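Local coordinates for Serine/threonine protein kinase (Mycobacterium tuberculosis, PDB 4ESQ) that probably phosphorylates serine and threonine residues of proteins as a membrane receptor kinase, the chain here being its extracellular sensor domain, at residues Met29-Pro34 with Leu73-Pro78; Gly115-Val120 with Arg128-Asp133. All coordinates share one frame; numbering follows the deposited sequence.

Contact 1 (Met29-Pro34 with Leu73-Pro78); sequences MQPGKP and LISSEP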
ATOM      1  N   MET A  29       0.040   7.631 -16.715  1.00 15.35           N
ATOM      2  CA  MET A  29      -0.801   7.052 -15.669  1.00 15.32           C
ATOM      3  C   MET A  29      -1.838   8.078 -15.240  1.00 14.52           C
ATOM      4  O   MET A  29      -1.540   9.266 -15.142  1.00 14.59           O
ATOM      5  CB  MET A  29       0.033   6.583 -14.474  1.00 13.45           C
ATOM      6  CG  MET A  29       0.956   5.428 -14.784  1.00 13.29           C
ATOM      7  SD  MET A  29       2.062   4.992 -13.423  1.00 13.21           S
ATOM      8  CE  MET A  29       0.912   4.125 -12.348  1.00 14.35           C
ATOM      9  N   GLN A  30      -3.061   7.615 -15.009  1.00 15.17           N
ATOM     10  CA  GLN A  30      -4.131   8.498 -14.569  1.00 19.51           C
ATOM     11  C   GLN A  30      -4.795   7.939 -13.323  1.00 17.21           C
ATOM     12  O   GLN A  30      -5.032   6.732 -13.235  1.00 15.32           O
ATOM     13  CB  GLN A  30      -5.176   8.666 -15.671  1.00 23.74           C
ATOM     14  CG  GLN A  30      -4.776   9.655 -16.756  1.00 32.05           C
ATOM     15  CD  GLN A  30      -5.093  11.090 -16.375  1.00 39.22           C
ATOM     16  OE1 GLN A  30      -6.180  11.594 -16.664  1.00 55.03           O
ATOM     17  NE2 GLN A  30      -4.146  11.756 -15.722  1.00 37.45           N
ATOM     18  N   PRO A  31      -5.101   8.818 -12.357  1.00 15.85           N
ATOM     19  CA  PRO A  31      -5.792   8.420 -11.131  1.00 13.03           C
ATOM     20  C   PRO A  31      -7.276   8.196 -11.372  1.00 17.86           C
ATOM     21  O   PRO A  31      -7.855   8.808 -12.277  1.00 15.91           O
ATOM     22  CB  PRO A  31      -5.598   9.633 -10.214  1.00 18.03           C
ATOM     23  CG  PRO A  31      -5.453  10.792 -11.148  1.00 18.68           C
ATOM     24  CD  PRO A  31      -4.750  10.251 -12.363  1.00 15.18           C
ATOM     25  N   GLY A  32      -7.881   7.334 -10.561  1.00 14.73           N
ATOM     26  CA  GLY A  32      -9.320   7.165 -10.554  1.00 17.89           C
ATOM     27  C   GLY A  32      -9.975   8.089  -9.545  1.00 17.42           C
ATOM     28  O   GLY A  32      -9.400   9.104  -9.129  1.00 14.93           O
ATOM     29  N   LYS A  33     -11.193   7.750  -9.142  1.00 14.89           N
ATOM     30  CA  LYS A  33     -11.898   8.573  -8.163  1.00 16.26           C
ATOM     31  C   LYS A  33     -11.278   8.429  -6.776  1.00 13.67           C
ATOM     32  O   LYS A  33     -10.705   7.390  -6.452  1.00 15.06           O
ATOM     33  CB  LYS A  33     -13.383   8.202  -8.131  1.00 21.15           C
ATOM     34  CG  LYS A  33     -14.142   8.632  -9.378  1.00 27.70           C
ATOM     35  CD  LYS A  33     -15.587   8.141  -9.376  1.00 29.36           C
ATOM     36  CE  LYS A  33     -15.661   6.640  -9.590  1.00 35.60           C
ATOM     37  NZ  LYS A  33     -17.057   6.169  -9.849  1.00 38.55           N
ATOM     38  N   PRO A  34     -11.383   9.476  -5.950  1.00 15.90           N
ATOM     39  CA  PRO A  34     -10.832   9.358  -4.599  1.00 11.99           C
ATOM     40  C   PRO A  34     -11.413   8.158  -3.868  1.00 13.70           C
ATOM     41  O   PRO A  34     -12.605   7.880  -3.957  1.00 17.21           O
ATOM     42  CB  PRO A  34     -11.275  10.654  -3.922  1.00 15.38           C
ATOM     43  CG  PRO A  34     -11.401  11.634  -5.048  1.00 18.87           C
ATOM     44  CD  PRO A  34     -11.884  10.834  -6.232  1.00 17.05           C
ATOM     45  N   LEU A  73      -5.773   6.675  -3.727  1.00 12.55           N
ATOM     46  CA  LEU A  73      -5.940   6.780  -5.177  1.00 12.54           C
ATOM     47  C   LEU A  73      -5.324   5.578  -5.870  1.00 14.22           C
ATOM     48  O   LEU A  73      -4.251   5.102  -5.485  1.00 12.92           O
ATOM     49  CB  LEU A  73      -5.243   8.037  -5.702  1.00 12.86           C
ATOM     50  CG  LEU A  73      -5.892   9.405  -5.512  1.00 20.16           C
ATOM     51  CD1 LEU A  73      -4.918  10.497  -5.971  1.00 17.25           C
ATOM     52  CD2 LEU A  73      -7.225   9.493  -6.277  1.00 14.72           C
ATOM     53  N   ILE A  74      -5.988   5.100  -6.913  1.00 11.63           N
ATOM     54  CA  ILE A  74      -5.424   4.049  -7.742  1.00 12.82           C
ATOM     55  C   ILE A  74      -5.151   4.645  -9.108  1.00 14.05           C
ATOM     56  O   ILE A  74      -6.026   5.288  -9.682  1.00 11.30           O
ATOM     57  CB  ILE A  74      -6.383   2.862  -7.854  1.00 11.26           C
ATOM     58  CG1 ILE A  74      -6.398   2.108  -6.521  1.00 14.15           C
ATOM     59  CG2 ILE A  74      -5.947   1.948  -8.978  1.00 11.49           C
ATOM     60  CD1 ILE A  74      -7.485   1.076  -6.404  1.00 16.68           C
ATOM     61  N   SER A  75      -3.930   4.458  -9.609  1.00 12.42           N
ATOM     62  CA  SER A  75      -3.527   5.012 -10.909  1.00 13.55           C
ATOM     63  C   SER A  75      -2.930   3.966 -11.834  1.00 13.50           C
ATOM     64  O   SER A  75      -2.217   3.071 -11.388  1.00 12.85           O
ATOM     65  CB  SER A  75      -2.492   6.110 -10.719  1.00 13.12           C
ATOM     66  OG  SER A  75      -3.003   7.130  -9.892  1.00 13.54           O
ATOM     67  N   SER A  76      -3.192   4.106 -13.130  1.00 10.58           N
ATOM     68  CA  SER A  76      -2.599   3.221 -14.133  1.00 13.22           C
ATOM     69  C   SER A  76      -2.743   3.863 -15.509  1.00 14.07           C
ATOM     70  O   SER A  76      -3.542   4.785 -15.686  1.00 15.44           O
ATOM     71  CB  SER A  76      -3.292   1.852 -14.127  1.00 16.94           C
ATOM     72  OG  SER A  76      -4.654   1.978 -14.509  1.00 15.87           O
ATOM     73  N   GLU A  77      -1.974   3.383 -16.485  1.00 13.26           N
ATOM     74  CA  GLU A  77      -2.205   3.817 -17.856  1.00 15.73           C
ATOM     75  C   GLU A  77      -3.624   3.402 -18.238  1.00 17.21           C
ATOM     76  O   GLU A  77      -4.148   2.424 -17.713  1.00 17.89           O
ATOM     77  CB  GLU A  77      -1.181   3.192 -18.809  1.00 20.13           C
ATOM     78  CG  GLU A  77       0.237   3.764 -18.683  1.00 17.72           C
ATOM     79  CD  GLU A  77       1.115   3.009 -17.696  1.00 17.40           C
ATOM     80  OE1 GLU A  77       0.601   2.119 -16.994  1.00 15.59           O
ATOM     81  OE2 GLU A  77       2.329   3.307 -17.628  1.00 19.27           O
ATOM     82  N   PRO A  78      -4.261   4.151 -19.148  1.00 18.17           N
ATOM     83  CA  PRO A  78      -5.595   3.753 -19.612  1.00 21.98           C
ATOM     84  C   PRO A  78      -5.561   2.392 -20.299  1.00 20.50           C
ATOM     85  O   PRO A  78      -4.546   2.017 -20.879  1.00 24.60           O
ATOM     86  CB  PRO A  78      -5.946   4.841 -20.637  1.00 29.68           C
ATOM     87  CG  PRO A  78      -5.079   6.003 -20.275  1.00 29.25           C
ATOM     88  CD  PRO A  78      -3.800   5.395 -19.785  1.00 21.15           C
TER
HETATM   89  O   HOH W   1      -8.767   5.832  -7.639  1.00 15.46           O
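Met29 CG sits over one face of the Glu77 carboxylate, 3.8 Å from Glu77 CD, with OE2 equally near and OE1 slightly farther. The carboxylate is held from outside the pair as well: OE2 is hydrogen-bonded to His84 ND1 and to Ser26 OG. Further along, the Met29 chain turns at chi3 (76°), which brings its methyl CE to 3.4 Å from Ser75 O, while Val20 and Met24 of helix 17-24 pack against the same side chain. The Pro31 ring is met by Ser75 OG, 3.3 Å from Pro31 CA and 3.6 Å from Pro31 CB. At the far end Leu73 reaches over with one branch, CD2, which rests 3.6 Å from Gly32 O and also touches Pro34 CA.

Between the backbones, Gln30 and Ser76 bond to each other in both directions, the Gln30 N to Ser76 O bond measuring 2.9 Å and running nearly straight (171° at the hydrogen). Gly32 N then donates to Ile74 O, and past it a water links Lys33 O to Ile74 N. This is a short antiparallel edge strand, 30-31, added to the outer side of strand 69-76 in the PknH-like extracellular domain.

Contact 2 (Gly115-Val120 with Arg128-Asp133); sequences GKTVTV and RWTFAD
Strands 117-120 and 128-131 run antiparallel at 149°, with Val118 and Trp129 as the hydrogen-bonded pair: Val118 N lies 2.8 Å from Trp129 O, and Trp129 N returns a bond to Val118 O. Phe131 N continues the pattern to Lys116 O at 2.9 Å. Thr117 and Thr130 face each other in the next non-hydrogen-bonded pair, and their hydroxyls join the strands directly, OG1 to OG1 at 2.9 Å. The same Thr117 rotamer (chi1 -57°) sets its methyl CG2 against Arg128, 3.5 Å from NH2. The arginine chain gets there by bending at chi3 (62°), and the two side chains cross at about a right angle. Arg128 NH1 also passes 3.3 Å from Thr119 OG1, but the angle is too poor for a hydrogen bond.

All this belongs to a beta hairpin of strands 117-122 and 125-131. Val118 and Trp129 point to its other face, where Val118 is buried. Val118 CG2 packs obliquely on Phe131 at CE2, 3.8 Å away, and Val120 CG2 meets Trp129 CD1 at 4.0 Å. Leu54 of helix 51-54 covers Val118, Val120 and Phe131, while Trp129 leans on Asp145 and Gln147 of the neighbouring strand 141-147. Before strand 117-122 begins, Gly115 N donates to Ala132 O at 3.2 Å, with a weak second bond to Phe131 O.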
ATOM      1  N   GLY A 115       8.762 -15.194   2.077  1.00 14.62           N
ATOM      2  CA  GLY A 115       9.313 -16.423   1.535  1.00 16.06           C
ATOM      3  C   GLY A 115       8.296 -17.534   1.315  1.00 19.44           C
ATOM      4  O   GLY A 115       8.664 -18.705   1.228  1.00 18.42           O
ATOM      5  N   LYS A 116       7.024 -17.162   1.206  1.00 17.01           N
ATOM      6  CA  LYS A 116       5.948 -18.132   0.992  1.00 19.86           C
ATOM      7  C   LYS A 116       5.102 -17.799  -0.232  1.00 18.85           C
ATOM      8  O   LYS A 116       4.997 -16.645  -0.641  1.00 16.49           O
ATOM      9  CB  LYS A 116       5.039 -18.206   2.222  1.00 16.76           C
ATOM     10  CG  LYS A 116       5.737 -18.631   3.498  1.00 18.00           C
ATOM     11  CD  LYS A 116       4.751 -18.683   4.658  1.00 13.27           C
ATOM     12  CE  LYS A 116       5.441 -19.016   5.968  1.00 17.59           C
ATOM     13  NZ  LYS A 116       4.444 -19.131   7.067  1.00 18.98           N
ATOM     14  N   THR A 117       4.505 -18.827  -0.829  1.00 19.54           N
ATOM     15  CA  THR A 117       3.509 -18.620  -1.865  1.00 20.73           C
ATOM     16  C   THR A 117       2.122 -18.784  -1.246  1.00 20.21           C
ATOM     17  O   THR A 117       1.894 -19.713  -0.477  1.00 23.82           O
ATOM     18  CB  THR A 117       3.686 -19.612  -3.034  1.00 18.64           C
ATOM     19  OG1 THR A 117       5.008 -19.492  -3.573  1.00 19.72           O
ATOM     20  CG2 THR A 117       2.672 -19.326  -4.139  1.00 16.84           C
ATOM     21  N   VAL A 118       1.214 -17.862  -1.557  1.00 15.47           N
ATOM     22  CA  VAL A 118      -0.172 -17.949  -1.108  1.00 15.37           C
ATOM     23  C   VAL A 118      -1.112 -18.035  -2.312  1.00 15.84           C
ATOM     24  O   VAL A 118      -0.763 -17.596  -3.417  1.00 14.99           O
ATOM     25  CB  VAL A 118      -0.576 -16.740  -0.215  1.00 16.59           C
ATOM     26  CG1 VAL A 118       0.249 -16.736   1.063  1.00 18.21           C
ATOM     27  CG2 VAL A 118      -0.416 -15.418  -0.971  1.00 13.75           C
ATOM     28  N   THR A 119      -2.281 -18.636  -2.100  1.00 15.08           N
ATOM     29  CA  THR A 119      -3.327 -18.692  -3.111  1.00 14.67           C
ATOM     30  C   THR A 119      -4.339 -17.595  -2.792  1.00 15.27           C
ATOM     31  O   THR A 119      -4.752 -17.436  -1.642  1.00 15.68           O
ATOM     32  CB  THR A 119      -4.042 -20.065  -3.102  1.00 15.54           C
ATOM     33  OG1 THR A 119      -3.082 -21.114  -3.281  1.00 19.60           O
ATOM     34  CG2 THR A 119      -5.061 -20.150  -4.213  1.00 18.25           C
ATOM     35  N   VAL A 120      -4.730 -16.827  -3.799  1.00 15.77           N
ATOM     36  CA  VAL A 120      -5.679 -15.742  -3.590  1.00 15.07           C
ATOM     37  C   VAL A 120      -6.888 -15.933  -4.487  1.00 18.31           C
ATOM     38  O   VAL A 120      -6.748 -16.148  -5.688  1.00 23.36           O
ATOM     39  CB  VAL A 120      -5.048 -14.379  -3.919  1.00 18.85           C
ATOM     40  CG1 VAL A 120      -6.032 -13.257  -3.615  1.00 27.37           C
ATOM     41  CG2 VAL A 120      -3.766 -14.194  -3.133  1.00 19.72           C
ATOM     42  N   ARG A 128      -1.842 -17.488  -7.697  1.00 17.71           N
ATOM     43  CA  ARG A 128      -0.854 -17.687  -6.653  1.00 14.95           C
ATOM     44  C   ARG A 128       0.144 -16.535  -6.679  1.00 18.08           C
ATOM     45  O   ARG A 128       0.509 -16.050  -7.745  1.00 17.70           O
ATOM     46  CB  ARG A 128      -0.171 -19.047  -6.823  1.00 19.35           C
ATOM     47  CG  ARG A 128      -1.143 -20.213  -6.618  1.00 21.05           C
ATOM     48  CD  ARG A 128      -0.523 -21.549  -6.975  1.00 22.31           C
ATOM     49  NE  ARG A 128       0.632 -21.857  -6.142  1.00 19.58           N
ATOM     50  CZ  ARG A 128       0.560 -22.484  -4.975  1.00 19.76           C
ATOM     51  NH1 ARG A 128      -0.614 -22.886  -4.505  1.00 20.80           N
ATOM     52  NH2 ARG A 128       1.665 -22.721  -4.285  1.00 24.13           N
ATOM     53  N   TRP A 129       0.552 -16.089  -5.496  1.00 15.03           N
ATOM     54  CA  TRP A 129       1.518 -15.000  -5.369  1.00 12.81           C
ATOM     55  C   TRP A 129       2.618 -15.406  -4.402  1.00 14.05           C
ATOM     56  O   TRP A 129       2.336 -15.982  -3.351  1.00 15.22           O
ATOM     57  CB  TRP A 129       0.843 -13.738  -4.842  1.00 14.17           C
ATOM     58  CG  TRP A 129      -0.060 -13.061  -5.813  1.00 16.80           C
ATOM     59  CD1 TRP A 129      -1.328 -13.445  -6.167  1.00 22.91           C
ATOM     60  CD2 TRP A 129       0.213 -11.854  -6.541  1.00 19.82           C
ATOM     61  NE1 TRP A 129      -1.855 -12.552  -7.078  1.00 22.06           N
ATOM     62  CE2 TRP A 129      -0.928 -11.570  -7.322  1.00 25.93           C
ATOM     63  CE3 TRP A 129       1.313 -10.986  -6.608  1.00 18.03           C
ATOM     64  CZ2 TRP A 129      -0.998 -10.456  -8.163  1.00 23.83           C
ATOM     65  CZ3 TRP A 129       1.240  -9.881  -7.450  1.00 19.00           C
ATOM     66  CH2 TRP A 129       0.092  -9.629  -8.212  1.00 21.75           C
ATOM     67  N   THR A 130       3.864 -15.081  -4.748  1.00 13.32           N
ATOM     68  CA  THR A 130       5.015 -15.461  -3.934  1.00 12.12           C
ATOM     69  C   THR A 130       5.662 -14.229  -3.294  1.00 14.60           C
ATOM     70  O   THR A 130       6.014 -13.295  -4.001  1.00 16.98           O
ATOM     71  CB  THR A 130       6.079 -16.166  -4.799  1.00 15.83           C
ATOM     72  OG1 THR A 130       5.497 -17.295  -5.467  1.00 18.66           O
ATOM     73  CG2 THR A 130       7.231 -16.628  -3.941  1.00 22.08           C
ATOM     74  N   PHE A 131       5.816 -14.238  -1.967  1.00 13.12           N
ATOM     75  CA  PHE A 131       6.465 -13.131  -1.258  1.00 10.47           C
ATOM     76  C   PHE A 131       7.979 -13.328  -1.181  1.00 17.42           C
ATOM     77  O   PHE A 131       8.461 -14.443  -0.952  1.00 13.15           O
ATOM     78  CB  PHE A 131       5.933 -13.015   0.166  1.00 12.25           C
ATOM     79  CG  PHE A 131       4.501 -12.611   0.242  1.00 13.16           C
ATOM     80  CD1 PHE A 131       4.142 -11.279   0.089  1.00 12.15           C
ATOM     81  CD2 PHE A 131       3.516 -13.549   0.483  1.00 18.22           C
ATOM     82  CE1 PHE A 131       2.806 -10.889   0.163  1.00 17.60           C
ATOM     83  CE2 PHE A 131       2.178 -13.165   0.567  1.00 21.95           C
ATOM     84  CZ  PHE A 131       1.832 -11.837   0.401  1.00 15.45           C
ATOM     85  N   ALA A 132       8.714 -12.233  -1.351  1.00 15.12           N
ATOM     86  CA  ALA A 132      10.141 -12.211  -1.049  1.00 16.45           C
ATOM     87  C   ALA A 132      10.309 -11.993   0.453  1.00 15.03           C
ATOM     88  O   ALA A 132       9.367 -12.189   1.225  1.00 13.67           O
ATOM     89  CB  ALA A 132      10.825 -11.109  -1.840  1.00 16.70           C
ATOM     90  N   ASP A 133      11.496 -11.585   0.883  1.00 16.17           N
ATOM     91  CA  ASP A 133      11.679 -11.266   2.293  1.00 17.47           C
ATOM     92  C   ASP A 133      11.236  -9.832   2.593  1.00 14.91           C
ATOM     93  O   ASP A 133      11.221  -8.971   1.716  1.00 15.92           O
ATOM     94  CB  ASP A 133      13.127 -11.499   2.740  1.00 17.66           C
ATOM     95  CG  ASP A 133      13.418 -12.965   3.045  1.00 32.79           C
ATOM     96  OD1 ASP A 133      12.473 -13.787   3.037  1.00 29.97           O
ATOM     97  OD2 ASP A 133      14.593 -13.295   3.308  1.00 41.44           O
TER

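How the contacts relate
Both contacts lie toward the borders of one antiparallel sheet, and they come in series along the chain: contact 1 is closed before contact 2 begins. Their centres are 26 Å apart and their nearest atoms about 13 Å, so they do not touch. Contact 1 adds strand 30-31, outermost on its side, to strand 69-76. Contact 2 pairs the two strands of hairpin 117-122/125-131 away from its turn, bordered on the outer side by short strand 44-45. Strands 84-92, 165-173, 154-162 and 141-147 run between them, making a continuous sheet from one contact to the other. The two pair strands in opposite flanks of the domain, with segments 39 residues apart in contact 1 and only 8 in contact 2.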